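Local coordinates for cytidine deaminase (Mycobacterium leprae, PDB 3R2N), which probably deaminates cytidine to uridine in pyrimidine salvage, as a homotetramer carrying a catalytic zinc ion, at residues 32-43 against 72-83. Numbering follows the deposited sequence. Where two conformers were deposited one is given.
Sequences PVGVAGFVNDGR and TGGGRLVAVYCV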
ATOM      1  N   PRO D  32      14.716  12.101  -1.953  1.00 35.17           N
ATOM      2  CA  PRO D  32      15.121  11.025  -2.864  1.00 33.61           C
ATOM      3  C   PRO D  32      15.909   9.902  -2.140  1.00 32.33           C
ATOM      4  O   PRO D  32      16.697  10.160  -1.187  1.00 32.60           O
ATOM      5  CB  PRO D  32      15.982  11.757  -3.900  1.00 34.49           C
ATOM      6  CG  PRO D  32      16.613  12.918  -3.142  1.00 35.50           C
ATOM      7  CD  PRO D  32      15.647  13.257  -1.989  1.00 36.38           C
ATOM      8  N   VAL D  33      15.667   8.670  -2.576  1.00 29.99           N
ATOM      9  CA  VAL D  33      16.268   7.477  -1.970  1.00 28.71           C
ATOM     10  C   VAL D  33      16.743   6.492  -3.047  1.00 28.53           C
ATOM     11  O   VAL D  33      16.041   6.231  -4.048  1.00 29.11           O
ATOM     12  CB  VAL D  33      15.263   6.752  -1.027  1.00 27.84           C
ATOM     13  CG1 VAL D  33      15.843   5.505  -0.438  1.00 26.14           C
ATOM     14  CG2 VAL D  33      14.713   7.694   0.057  1.00 28.38           C
ATOM     15  N   GLY D  34      17.915   5.926  -2.825  1.00 28.24           N
ATOM     16  CA  GLY D  34      18.428   4.870  -3.665  1.00 28.48           C
ATOM     17  C   GLY D  34      18.730   3.666  -2.803  1.00 28.97           C
ATOM     18  O   GLY D  34      18.974   3.808  -1.599  1.00 28.61           O
ATOM     19  N   VAL D  35      18.655   2.472  -3.401  1.00 28.55           N
ATOM     20  CA  VAL D  35      18.982   1.246  -2.675  1.00 28.19           C
ATOM     21  C   VAL D  35      19.738   0.326  -3.596  1.00 28.45           C
ATOM     22  O   VAL D  35      19.558   0.359  -4.807  1.00 29.34           O
ATOM     23  CB  VAL D  35      17.718   0.523  -2.078  1.00 28.52           C
ATOM     24  CG1 VAL D  35      16.795  -0.068  -3.190  1.00 26.87           C
ATOM     25  CG2 VAL D  35      18.130  -0.557  -1.110  1.00 27.75           C
ATOM     26  N   ALA D  36      20.576  -0.514  -3.020  1.00 28.50           N
ATOM     27  CA  ALA D  36      21.347  -1.433  -3.801  1.00 28.97           C
ATOM     28  C   ALA D  36      21.521  -2.687  -2.954  1.00 29.34           C
ATOM     29  O   ALA D  36      21.666  -2.607  -1.722  1.00 29.00           O
ATOM     30  CB  ALA D  36      22.736  -0.814  -4.188  1.00 29.57           C
ATOM     31  N   GLY D  37      21.549  -3.829  -3.646  1.00 30.06           N
ATOM     32  CA  GLY D  37      21.534  -5.133  -3.021  1.00 30.11           C
ATOM     33  C   GLY D  37      22.438  -6.095  -3.761  1.00 30.87           C
ATOM     34  O   GLY D  37      22.598  -5.987  -4.969  1.00 30.89           O
ATOM     35  N   PHE D  38      23.062  -7.011  -3.020  1.00 31.17           N
ATOM     36  CA  PHE D  38      23.663  -8.206  -3.616  1.00 31.69           C
ATOM     37  C   PHE D  38      22.706  -9.375  -3.518  1.00 31.42           C
ATOM     38  O   PHE D  38      22.095  -9.607  -2.475  1.00 31.23           O
ATOM     39  CB  PHE D  38      24.960  -8.552  -2.923  1.00 31.44           C
ATOM     40  CG  PHE D  38      26.108  -7.685  -3.325  1.00 32.13           C
ATOM     41  CD1 PHE D  38      26.426  -7.508  -4.670  1.00 31.11           C
ATOM     42  CD2 PHE D  38      26.902  -7.064  -2.360  1.00 31.67           C
ATOM     43  CE1 PHE D  38      27.525  -6.714  -5.066  1.00 29.88           C
ATOM     44  CE2 PHE D  38      28.003  -6.273  -2.743  1.00 32.95           C
ATOM     45  CZ  PHE D  38      28.297  -6.090  -4.111  1.00 31.80           C
ATOM     46  N   VAL D  39      22.554 -10.102  -4.614  1.00 31.94           N
ATOM     47  CA  VAL D  39      21.703 -11.298  -4.616  1.00 31.78           C
ATOM     48  C   VAL D  39      22.626 -12.487  -4.295  1.00 32.92           C
ATOM     49  O   VAL D  39      23.859 -12.329  -4.293  1.00 33.20           O
ATOM     50  CB  VAL D  39      20.939 -11.445  -5.954  1.00 31.23           C
ATOM     51  CG1 VAL D  39      19.833 -12.416  -5.814  1.00 31.61           C
ATOM     52  CG2 VAL D  39      20.345 -10.099  -6.359  1.00 30.40           C
ATOM     53  N   ASN D  40      22.042 -13.642  -3.976  1.00 33.25           N
ATOM     54  CA  ASN D  40      22.805 -14.831  -3.600  1.00 34.15           C
ATOM     55  C   ASN D  40      23.627 -15.454  -4.735  1.00 36.03           C
ATOM     56  O   ASN D  40      24.438 -16.350  -4.480  1.00 36.84           O
ATOM     57  CB  ASN D  40      21.917 -15.883  -2.908  1.00 33.39           C
ATOM     58  CG  ASN D  40      20.781 -16.371  -3.790  1.00 34.08           C
ATOM     59  OD1 ASN D  40      20.462 -15.749  -4.817  1.00 33.16           O
ATOM     60  ND2 ASN D  40      20.150 -17.485  -3.390  1.00 31.54           N
ATOM     61  N   ASP D  41      23.423 -14.982  -5.973  1.00 36.75           N
ATOM     62  CA  ASP D  41      24.326 -15.310  -7.100  1.00 37.87           C
ATOM     63  C   ASP D  41      25.419 -14.256  -7.341  1.00 37.88           C
ATOM     64  O   ASP D  41      26.163 -14.328  -8.328  1.00 38.15           O
ATOM     65  CB  ASP D  41      23.529 -15.585  -8.393  1.00 37.87           C
ATOM     66  CG  ASP D  41      23.003 -14.307  -9.078  1.00 38.85           C
ATOM     67  OD1 ASP D  41      22.874 -13.254  -8.420  1.00 36.56           O
ATOM     68  OD2 ASP D  41      22.701 -14.374 -10.305  1.00 41.39           O
ATOM     69  N   GLY D  42      25.481 -13.261  -6.457  1.00 37.48           N
ATOM     70  CA  GLY D  42      26.464 -12.182  -6.559  1.00 37.91           C
ATOM     71  C   GLY D  42      26.119 -10.940  -7.380  1.00 37.61           C
ATOM     72  O   GLY D  42      26.908  -9.977  -7.404  1.00 38.03           O
ATOM     73  N   ARG D  43      24.986 -10.950  -8.081  1.00 36.37           N
ATOM     74  CA  ARG D  43      24.614  -9.765  -8.864  1.00 36.22           C
ATOM     75  C   ARG D  43      24.071  -8.608  -8.027  1.00 35.84           C
ATOM     76  O   ARG D  43      23.428  -8.798  -6.972  1.00 34.97           O
ATOM     77  CB  ARG D  43      23.659 -10.079 -10.032  1.00 36.24           C
ATOM     78  CG  ARG D  43      22.200 -10.152  -9.673  1.00 34.31           C
ATOM     79  CD  ARG D  43      21.402 -10.705 -10.849  1.00 32.46           C
ATOM     80  NE  ARG D  43      19.989 -10.847 -10.513  1.00 31.36           N
ATOM     81  CZ  ARG D  43      19.446 -11.912  -9.909  1.00 32.65           C
ATOM     82  NH1 ARG D  43      18.134 -11.921  -9.659  1.00 32.46           N
ATOM     83  NH2 ARG D  43      20.187 -12.977  -9.572  1.00 29.17           N
ATOM     84  N   THR D  72      14.996  -9.779 -13.003  1.00 32.19           N
ATOM     85  CA  THR D  72      16.227 -10.428 -13.406  1.00 32.73           C
ATOM     86  C   THR D  72      16.342 -11.919 -13.018  1.00 33.84           C
ATOM     87  O   THR D  72      17.435 -12.479 -13.068  1.00 34.85           O
ATOM     88  CB  THR D  72      17.484  -9.640 -12.885  1.00 32.54           C
ATOM     89  OG1 THR D  72      17.436  -9.550 -11.465  1.00 32.06           O
ATOM     90  CG2 THR D  72      17.569  -8.207 -13.489  1.00 31.84           C
ATOM     91  N   GLY D  73      15.245 -12.572 -12.628  1.00 34.76           N
ATOM     92  CA  GLY D  73      15.236 -14.050 -12.448  1.00 35.46           C
ATOM     93  C   GLY D  73      15.075 -14.602 -11.036  1.00 35.80           C
ATOM     94  O   GLY D  73      15.218 -15.791 -10.809  1.00 37.07           O
ATOM     95  N   GLY D  74      14.774 -13.754 -10.071  1.00 35.18           N
ATOM     96  CA  GLY D  74      14.587 -14.216  -8.707  1.00 35.60           C
ATOM     97  C   GLY D  74      15.887 -14.495  -7.987  1.00 35.75           C
ATOM     98  O   GLY D  74      16.961 -14.029  -8.386  1.00 35.72           O
ATOM     99  N   GLY D  75      15.799 -15.298  -6.943  1.00 36.05           N
ATOM    100  CA  GLY D  75      16.937 -15.466  -6.061  1.00 36.36           C
ATOM    101  C   GLY D  75      16.598 -14.900  -4.693  1.00 35.99           C
ATOM    102  O   GLY D  75      15.441 -14.625  -4.394  1.00 36.04           O
ATOM    103  N   ARG D  76      17.612 -14.773  -3.854  1.00 35.85           N
ATOM    104  CA  ARG D  76      17.451 -14.354  -2.491  1.00 35.71           C
ATOM    105  C   ARG D  76      18.395 -13.216  -2.261  1.00 35.00           C
ATOM    106  O   ARG D  76      19.569 -13.306  -2.627  1.00 34.70           O
ATOM    107  CB  ARG D  76      17.845 -15.485  -1.532  1.00 36.96           C
ATOM    108  CG  ARG D  76      17.004 -16.751  -1.627  1.00 39.55           C
ATOM    109  CD  ARG D  76      15.584 -16.585  -1.095  1.00 43.43           C
ATOM    110  NE  ARG D  76      15.523 -16.576   0.368  1.00 46.22           N
ATOM    111  CZ  ARG D  76      14.459 -16.218   1.087  1.00 46.96           C
ATOM    112  NH1 ARG D  76      13.333 -15.821   0.489  1.00 46.23           N
ATOM    113  NH2 ARG D  76      14.526 -16.248   2.414  1.00 46.67           N
ATOM    114  N   LEU D  77      17.896 -12.160  -1.618  1.00 34.64           N
ATOM    115  CA  LEU D  77      18.722 -11.016  -1.240  1.00 34.07           C
ATOM    116  C   LEU D  77      19.716 -11.409  -0.180  1.00 34.00           C
ATOM    117  O   LEU D  77      19.413 -12.192   0.713  1.00 34.57           O
ATOM    118  CB  LEU D  77      17.856  -9.861  -0.729  1.00 34.10           C
ATOM    119  CG  LEU D  77      17.009  -9.101  -1.754  1.00 34.32           C
ATOM    120  CD1 LEU D  77      16.121  -8.162  -1.019  1.00 35.30           C
ATOM    121  CD2 LEU D  77      17.871  -8.335  -2.737  1.00 33.77           C
ATOM    122  N   VAL D  78      20.911 -10.861  -0.265  1.00 33.55           N
ATOM    123  CA  VAL D  78      21.935 -11.212   0.691  1.00 33.73           C
ATOM    124  C   VAL D  78      22.454  -9.997   1.487  1.00 33.56           C
ATOM    125  O   VAL D  78      22.745 -10.105   2.680  1.00 33.71           O
ATOM    126  CB  VAL D  78      23.024 -12.035  -0.044  1.00 34.80           C
ATOM    127  CG1 VAL D  78      24.415 -11.679   0.381  1.00 36.56           C
ATOM    128  CG2 VAL D  78      22.729 -13.528   0.116  1.00 35.55           C
ATOM    129  N   ALA D  79      22.537  -8.832   0.844  1.00 32.90           N
ATOM    130  CA  ALA D  79      22.957  -7.620   1.541  1.00 32.74           C
ATOM    131  C   ALA D  79      22.322  -6.399   0.897  1.00 32.26           C
ATOM    132  O   ALA D  79      22.233  -6.325  -0.329  1.00 32.11           O
ATOM    133  CB  ALA D  79      24.483  -7.494   1.562  1.00 32.99           C
ATOM    134  N   VAL D  80      21.895  -5.441   1.720  1.00 31.65           N
ATOM    135  CA  VAL D  80      21.172  -4.265   1.223  1.00 31.46           C
ATOM    136  C   VAL D  80      21.666  -2.981   1.897  1.00 32.26           C
ATOM    137  O   VAL D  80      21.891  -2.955   3.120  1.00 32.35           O
ATOM    138  CB  VAL D  80      19.640  -4.404   1.457  1.00 30.75           C
ATOM    139  CG1 VAL D  80      18.903  -3.161   1.023  1.00 29.88           C
ATOM    140  CG2 VAL D  80      19.104  -5.587   0.725  1.00 30.65           C
ATOM    141  N   TYR D  81      21.812  -1.922   1.094  1.00 32.08           N
ATOM    142  CA  TYR D  81      22.253  -0.611   1.566  1.00 32.43           C
ATOM    143  C   TYR D  81      21.327   0.468   0.971  1.00 32.35           C
ATOM    144  O   TYR D  81      21.334   0.697  -0.253  1.00 32.27           O
ATOM    145  CB  TYR D  81      23.700  -0.370   1.101  1.00 32.91           C
ATOM    146  CG  TYR D  81      24.515   0.646   1.899  1.00 33.94           C
ATOM    147  CD1 TYR D  81      25.865   0.439   2.141  1.00 35.33           C
ATOM    148  CD2 TYR D  81      23.947   1.825   2.381  1.00 34.05           C
ATOM    149  CE1 TYR D  81      26.626   1.373   2.879  1.00 35.56           C
ATOM    150  CE2 TYR D  81      24.704   2.766   3.098  1.00 33.53           C
ATOM    151  CZ  TYR D  81      26.025   2.526   3.348  1.00 35.66           C
ATOM    152  OH  TYR D  81      26.741   3.451   4.064  1.00 36.68           O
ATOM    153  N   CYS D  82      20.535   1.111   1.833  1.00 32.40           N
ATOM    154  CA  CYS D  82      19.622   2.170   1.409  0.70 32.78           C
ATOM    155  C   CYS D  82      20.210   3.553   1.739  1.00 33.48           C
ATOM    156  O   CYS D  82      20.833   3.754   2.805  1.00 34.48           O
ATOM    157  CB  CYS D  82      18.274   1.950   2.093  0.70 32.84           C
ATOM    158  SG  CYS D  82      16.893   2.934   1.539  0.70 34.31           S
ATOM    159  N   VAL D  83      20.033   4.503   0.821  1.00 33.14           N
ATOM    160  CA  VAL D  83      20.625   5.833   0.994  1.00 33.94           C
ATOM    161  C   VAL D  83      19.667   7.008   0.857  1.00 34.38           C
ATOM    162  O   VAL D  83      18.682   6.959   0.087  1.00 33.47           O
ATOM    163  CB  VAL D  83      21.787   6.090   0.011  1.00 34.96           C
ATOM    164  CG1 VAL D  83      23.004   5.134   0.300  1.00 33.82           C
ATOM    165  CG2 VAL D  83      21.277   6.057  -1.435  1.00 33.25           C
TER
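R43, just past the type I turn V39-G42 that joins strands 34-39 and 44-48, reaches T72 and G74, beside two antiparallel strands, 34-39 and 77-83, of the mixed sheet of the cytidine deaminase fold. Beyond CB, CG of R43 sits between the backbone N and the carbonyl carbon (chi1 84°), and from there the chain runs extended to NE, passing T72 at CD. R43 NE donates to T72 OG1 at 3.0 Å, and NH1 reaches the same oxygen, so two nitrogens grip one hydroxyl side-on, close to the guanidinium plane. T72 OG1 also bonds to A68 O in helix 61-71, which ends here in a Schellman motif with G73 as C-prime. R43 NH1 meets G74 O almost dead straight (178°) at 2.7 Å, while NH2 makes a salt bridge to D41 OD1, the oxygen that also takes R43 N in an Asx turn. V39 CG2 lies over one guanidinium face and T72 O over the other.

Along the strands the ladder pairs G34 with V83, A36 with Y81 and F38 with A79. A classic bulge, in which V78 and A79 both face F38, then shifts the register by one, so that V39 pairs with L77: F38 O takes a bond from V78 N at 2.8 Å and a weak one from A79 N. V35 CG2 presses on V80 CG1 at 3.5 Å, on the sheet face packed by M65 of helix 61-71; A36, F38, A79 and Y81 point to the opposite face, where helix 10-21 lies. Past the bulge, N40 N donates to R76 O, and R76 N answers to N40 OD1 at 3.2 Å, arriving from above the amide plane.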